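Local coordinates for YueI protein (Bacillus subtilis, PDB 2OHW) that is of unknown function but folds, as a DUF1694 family member, into a compact single chain of helices around a four-stranded mixed beta sheet, at residues Ser49-Glu54 and Tyr78-Gln83; Asn70-Tyr75 and Ser96-His101. All coordinates share one frame; numbering follows the deposited sequence.

Interaction 1: Ser49-Glu54 and Tyr78-Gln83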
# COMPACT_ATOMS: atom_id res chain seq x y z
N SER A 49 -6.60 -3.43 -14.67
CA SER A 49 -7.94 -4.02 -14.81
C SER A 49 -8.13 -5.26 -13.94
O SER A 49 -9.11 -5.35 -13.18
CB SER A 49 -8.22 -4.34 -16.28
OG SER A 49 -8.05 -3.18 -17.07
N LYS A 50 -7.20 -6.20 -14.03
CA LYS A 50 -7.22 -7.38 -13.17
C LYS A 50 -6.57 -7.11 -11.81
O LYS A 50 -5.42 -6.67 -11.76
CB LYS A 50 -6.52 -8.56 -13.86
CG LYS A 50 -6.90 -9.92 -13.28
CD LYS A 50 -8.35 -10.28 -13.60
CE LYS A 50 -8.83 -11.46 -12.77
NZ LYS A 50 -10.32 -11.50 -12.70
N PRO A 51 -7.30 -7.37 -10.71
CA PRO A 51 -6.72 -7.15 -9.38
C PRO A 51 -5.56 -8.11 -9.10
O PRO A 51 -5.52 -9.21 -9.65
CB PRO A 51 -7.89 -7.42 -8.43
CG PRO A 51 -8.82 -8.27 -9.19
CD PRO A 51 -8.70 -7.85 -10.62
N TYR A 52 -4.63 -7.68 -8.26
CA TYR A 52 -3.47 -8.50 -7.96
C TYR A 52 -3.79 -9.64 -6.99
O TYR A 52 -4.19 -9.42 -5.84
CB TYR A 52 -2.33 -7.63 -7.41
CG TYR A 52 -1.57 -6.84 -8.46
CD1 TYR A 52 -0.35 -7.28 -8.94
CD2 TYR A 52 -2.07 -5.64 -8.94
CE1 TYR A 52 0.35 -6.53 -9.91
CE2 TYR A 52 -1.39 -4.89 -9.87
CZ TYR A 52 -0.19 -5.34 -10.36
OH TYR A 52 0.47 -4.58 -11.30
N LYS A 53 -3.56 -10.87 -7.45
CA LYS A 53 -3.70 -12.04 -6.58
C LYS A 53 -2.75 -12.01 -5.37
O LYS A 53 -3.05 -12.59 -4.34
CB LYS A 53 -3.52 -13.33 -7.38
CG LYS A 53 -3.98 -14.59 -6.65
CD LYS A 53 -5.48 -14.58 -6.34
CE LYS A 53 -5.81 -15.57 -5.23
NZ LYS A 53 -7.27 -15.69 -5.00
N GLU A 54 -1.61 -11.32 -5.51
CA GLU A 54 -0.66 -11.17 -4.41
C GLU A 54 -1.27 -10.38 -3.26
O GLU A 54 -0.98 -10.66 -2.10
CB GLU A 54 0.63 -10.49 -4.88
CG GLU A 54 1.41 -11.32 -5.91
CD GLU A 54 1.03 -11.06 -7.35
OE1 GLU A 54 -0.02 -10.47 -7.63
OE2 GLU A 54 1.81 -11.47 -8.24
N TYR A 78 -10.77 0.68 -6.98
CA TYR A 78 -10.37 -0.10 -5.81
C TYR A 78 -11.43 -1.02 -5.25
O TYR A 78 -11.18 -1.77 -4.31
CB TYR A 78 -9.83 0.80 -4.69
CG TYR A 78 -10.79 1.86 -4.17
CD1 TYR A 78 -11.83 1.54 -3.29
CD2 TYR A 78 -10.63 3.20 -4.53
CE1 TYR A 78 -12.69 2.53 -2.80
CE2 TYR A 78 -11.47 4.17 -4.04
CZ TYR A 78 -12.50 3.83 -3.18
OH TYR A 78 -13.31 4.83 -2.73
N SER A 79 -12.63 -0.95 -5.81
CA SER A 79 -13.70 -1.79 -5.29
C SER A 79 -13.41 -3.29 -5.28
O SER A 79 -13.88 -3.99 -4.39
CB SER A 79 -14.99 -1.50 -6.04
OG SER A 79 -14.79 -1.69 -7.43
N SER A 80 -12.63 -3.79 -6.24
CA SER A 80 -12.28 -5.21 -6.24
C SER A 80 -11.53 -5.60 -4.96
O SER A 80 -11.69 -6.70 -4.45
CB SER A 80 -11.42 -5.55 -7.45
OG SER A 80 -12.18 -5.42 -8.64
N TYR A 81 -10.69 -4.68 -4.48
CA TYR A 81 -9.89 -4.95 -3.28
C TYR A 81 -10.74 -4.95 -2.04
O TYR A 81 -10.45 -5.67 -1.08
CB TYR A 81 -8.72 -3.96 -3.17
CG TYR A 81 -7.74 -4.17 -4.30
CD1 TYR A 81 -6.80 -5.21 -4.25
CD2 TYR A 81 -7.78 -3.38 -5.46
CE1 TYR A 81 -5.92 -5.43 -5.31
CE2 TYR A 81 -6.90 -3.60 -6.52
CZ TYR A 81 -5.97 -4.62 -6.43
OH TYR A 81 -5.11 -4.81 -7.50
N ILE A 82 -11.82 -4.15 -2.05
CA ILE A 82 -12.76 -4.14 -0.93
C ILE A 82 -13.49 -5.48 -0.86
O ILE A 82 -13.71 -6.01 0.24
CB ILE A 82 -13.76 -2.97 -1.07
CG1 ILE A 82 -13.05 -1.64 -0.76
CG2 ILE A 82 -15.02 -3.20 -0.18
CD1 ILE A 82 -13.92 -0.38 -0.91
N GLN A 83 -13.84 -6.03 -2.02
CA GLN A 83 -14.49 -7.35 -2.09
C GLN A 83 -13.57 -8.41 -1.49
O GLN A 83 -14.03 -9.27 -0.72
CB GLN A 83 -14.83 -7.73 -3.53
CG GLN A 83 -15.74 -6.74 -4.27
CD GLN A 83 -17.19 -6.82 -3.83
OE1 GLN A 83 -17.75 -7.91 -3.72
NE2 GLN A 83 -17.81 -5.67 -3.60
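The N-cap of helix 53-60 and the proline before it are tied to the flank of helix 75-87, where Pro51 and the N-cap residue Tyr52 meet Tyr81 and Ser80. A single hydrogen bond spans the gap: the backbone N of Tyr52 donates to Tyr81 OH over 3.0 Å and nearly straight, at 163°. The phenol oxygen thus serves as acceptor for a main-chain N-H just ahead of the helix. With CG anti to its carbonyl carbon (chi1 -67°), Tyr81 extends its ring from the helix until its hydroxyl lies beside the backbone of Pro51 and Tyr52. There the oxygen also lies 3.4 Å from Pro51 CA and, near the ring plane of Tyr52, 3.5 Å from that ring's CD2 edge. Pro51 adds the apolar part: its CB rests 3.9 Å from Tyr81 CZ, approaching the ring obliquely, while CG and CB of the proline both lie 4.1 Å from Ser80 CB. The proline thus touches two consecutive residues of the helix. The hydroxyl of Tyr52 is engaged by Asp123, and Arg48 makes a cation-pi contact with its ring. Beyond the contact, Tyr81 packs on Leu67 of strand 65-70 and Tyr52 on Ile121, placing the junction between helix 75-87, which packs on the sheet, and the loop before helix 124-129.

Interaction 2: Asn70-Tyr75 and Ser96-His101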
# COMPACT_ATOMS: atom_id res chain seq x y z
N ASN A 70 -6.12 4.89 -0.89
CA ASN A 70 -5.91 6.28 -1.20
C ASN A 70 -7.18 6.91 -1.78
O ASN A 70 -7.61 6.53 -2.86
CB ASN A 70 -4.78 6.37 -2.24
CG ASN A 70 -4.31 7.78 -2.47
OD1 ASN A 70 -5.09 8.73 -2.37
ND2 ASN A 70 -3.04 7.92 -2.81
N GLY A 71 -7.76 7.87 -1.06
CA GLY A 71 -8.99 8.55 -1.46
C GLY A 71 -8.89 9.36 -2.75
O GLY A 71 -9.92 9.81 -3.27
N GLU A 72 -7.68 9.54 -3.29
CA GLU A 72 -7.58 10.19 -4.60
C GLU A 72 -8.14 9.32 -5.72
O GLU A 72 -8.48 9.83 -6.81
CB GLU A 72 -6.13 10.53 -4.94
CG GLU A 72 -5.48 11.39 -3.89
CD GLU A 72 -4.94 12.67 -4.42
OE1 GLU A 72 -4.57 12.74 -5.61
OE2 GLU A 72 -4.88 13.63 -3.63
N LEU A 73 -8.19 8.00 -5.48
CA LEU A 73 -8.71 7.03 -6.42
C LEU A 73 -10.24 7.06 -6.43
O LEU A 73 -10.86 7.30 -5.40
CB LEU A 73 -8.24 5.63 -6.04
CG LEU A 73 -6.74 5.37 -6.18
CD1 LEU A 73 -6.42 4.03 -5.51
CD2 LEU A 73 -6.36 5.35 -7.65
N GLN A 74 -10.82 6.81 -7.60
CA GLN A 74 -12.26 6.62 -7.72
C GLN A 74 -12.65 5.20 -7.32
O GLN A 74 -11.86 4.26 -7.51
CB GLN A 74 -12.69 6.91 -9.16
CG GLN A 74 -12.48 8.37 -9.54
CD GLN A 74 -12.95 8.70 -10.93
OE1 GLN A 74 -13.62 7.90 -11.58
NE2 GLN A 74 -12.61 9.90 -11.40
N TYR A 75 -13.87 5.05 -6.81
CA TYR A 75 -14.38 3.76 -6.32
C TYR A 75 -14.15 2.60 -7.25
O TYR A 75 -13.70 1.54 -6.81
CB TYR A 75 -15.88 3.86 -6.00
CG TYR A 75 -16.43 2.63 -5.31
CD1 TYR A 75 -16.15 2.37 -3.97
CD2 TYR A 75 -17.23 1.72 -6.00
CE1 TYR A 75 -16.65 1.24 -3.33
CE2 TYR A 75 -17.72 0.58 -5.37
CZ TYR A 75 -17.43 0.35 -4.04
OH TYR A 75 -17.92 -0.77 -3.41
N SER A 96 -8.46 9.98 3.46
CA SER A 96 -8.92 11.22 2.79
C SER A 96 -8.16 12.48 3.20
O SER A 96 -8.16 13.47 2.45
CB SER A 96 -10.42 11.44 3.02
OG SER A 96 -10.74 11.53 4.40
N ASP A 97 -7.52 12.46 4.36
CA ASP A 97 -6.72 13.60 4.80
C ASP A 97 -5.27 13.41 4.35
O ASP A 97 -4.45 12.89 5.10
CB ASP A 97 -6.78 13.77 6.32
CG ASP A 97 -6.03 15.01 6.80
OD1 ASP A 97 -5.98 16.00 6.04
OD2 ASP A 97 -5.50 15.01 7.94
N LEU A 98 -4.96 13.85 3.13
CA LEU A 98 -3.59 13.81 2.63
C LEU A 98 -2.96 15.20 2.54
O LEU A 98 -3.50 16.09 1.88
CB LEU A 98 -3.52 13.12 1.26
CG LEU A 98 -4.16 11.73 1.12
CD1 LEU A 98 -3.94 11.17 -0.27
CD2 LEU A 98 -3.63 10.76 2.17
N GLN A 99 -1.85 15.37 3.24
CA GLN A 99 -1.01 16.55 3.17
C GLN A 99 -0.03 16.44 2.02
O GLN A 99 0.35 17.46 1.43
CB GLN A 99 -0.17 16.67 4.43
CG GLN A 99 -0.94 16.98 5.67
CD GLN A 99 -0.11 16.75 6.91
OE1 GLN A 99 -0.33 15.78 7.65
NE2 GLN A 99 0.87 17.62 7.14
N PHE A 100 0.38 15.20 1.75
CA PHE A 100 1.41 14.86 0.77
C PHE A 100 0.79 13.96 -0.29
O PHE A 100 0.01 13.05 0.02
CB PHE A 100 2.55 14.12 1.50
CG PHE A 100 3.59 13.50 0.59
CD1 PHE A 100 4.45 14.29 -0.17
CD2 PHE A 100 3.75 12.10 0.54
CE1 PHE A 100 5.43 13.71 -0.99
CE2 PHE A 100 4.72 11.52 -0.27
CZ PHE A 100 5.56 12.32 -1.04
N HIS A 101 1.12 14.24 -1.55
CA HIS A 101 0.72 13.36 -2.63
C HIS A 101 1.58 12.13 -2.44
O HIS A 101 2.80 12.24 -2.32
CB HIS A 101 0.99 14.01 -3.99
CG HIS A 101 0.05 13.58 -5.07
ND1 HIS A 101 -0.39 12.28 -5.21
CD2 HIS A 101 -0.51 14.27 -6.09
CE1 HIS A 101 -1.20 12.20 -6.25
NE2 HIS A 101 -1.29 13.39 -6.80
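Leu98 and His101 meet the Asn70-Leu73 turn through two separate side chains, Asn70 and Glu72. The CD1 methyl of Leu98 is the point shared by both residues: it lies 3.4 Å from Asn70 OD1 and 3.9 Å from Glu72 CG, so one branch of the leucine touches both an amide oxygen and an aliphatic stem. At His101 the carboxylate of Glu72 lies over one face of the imidazole, with OE1 3.5 Å from both CE1 and NE2. The two planes are 51° apart, so the carboxylate leans over the ring instead of lying flat on it. A bend in the glutamate chain at chi2 (-123°) carries the carboxylate there. The Asn70 amide is held through both its polar atoms: OD1 accepts from Glu72 N at 2.9 Å, the donor tilted 29° from the carbonyl plane, and ND2 donates to Leu104 O. The amide is thereby fixed in rotation while OD1 faces the leucine methyl. Within the turn, Leu73 N also bonds to Asn70 O, at 3.1 Å. This is an Asx turn coinciding with a type I beta turn, here leading out of strand 65-70 and packed against the loop that follows the neighbouring parallel strand 92-95.

After strand 37-42 and helix 43-46 the chain reaches Ser49-Glu54, which leads into helix 53-60, and then strand 65-70 runs into the turn at Asn70-Tyr75. Helix 75-87 follows, and at Tyr78-Gln83 interaction 1 closes its loop. Strand 92-95 leads to Ser96-His101, where interaction 2 closes. Their segments alternate, so the two loops cross instead of nesting. The centres of the two interactions are about 18 Å apart, yet their segments touch: Tyr78 CE2 lies 3.5 Å from Leu73 O, and Ile82 CD1 packs on Tyr75 CE1. Interaction 1 joins the approach to helix 53-60 to helix 75-87, whereas interaction 2 joins the loops after parallel strands 65-70 and 92-95.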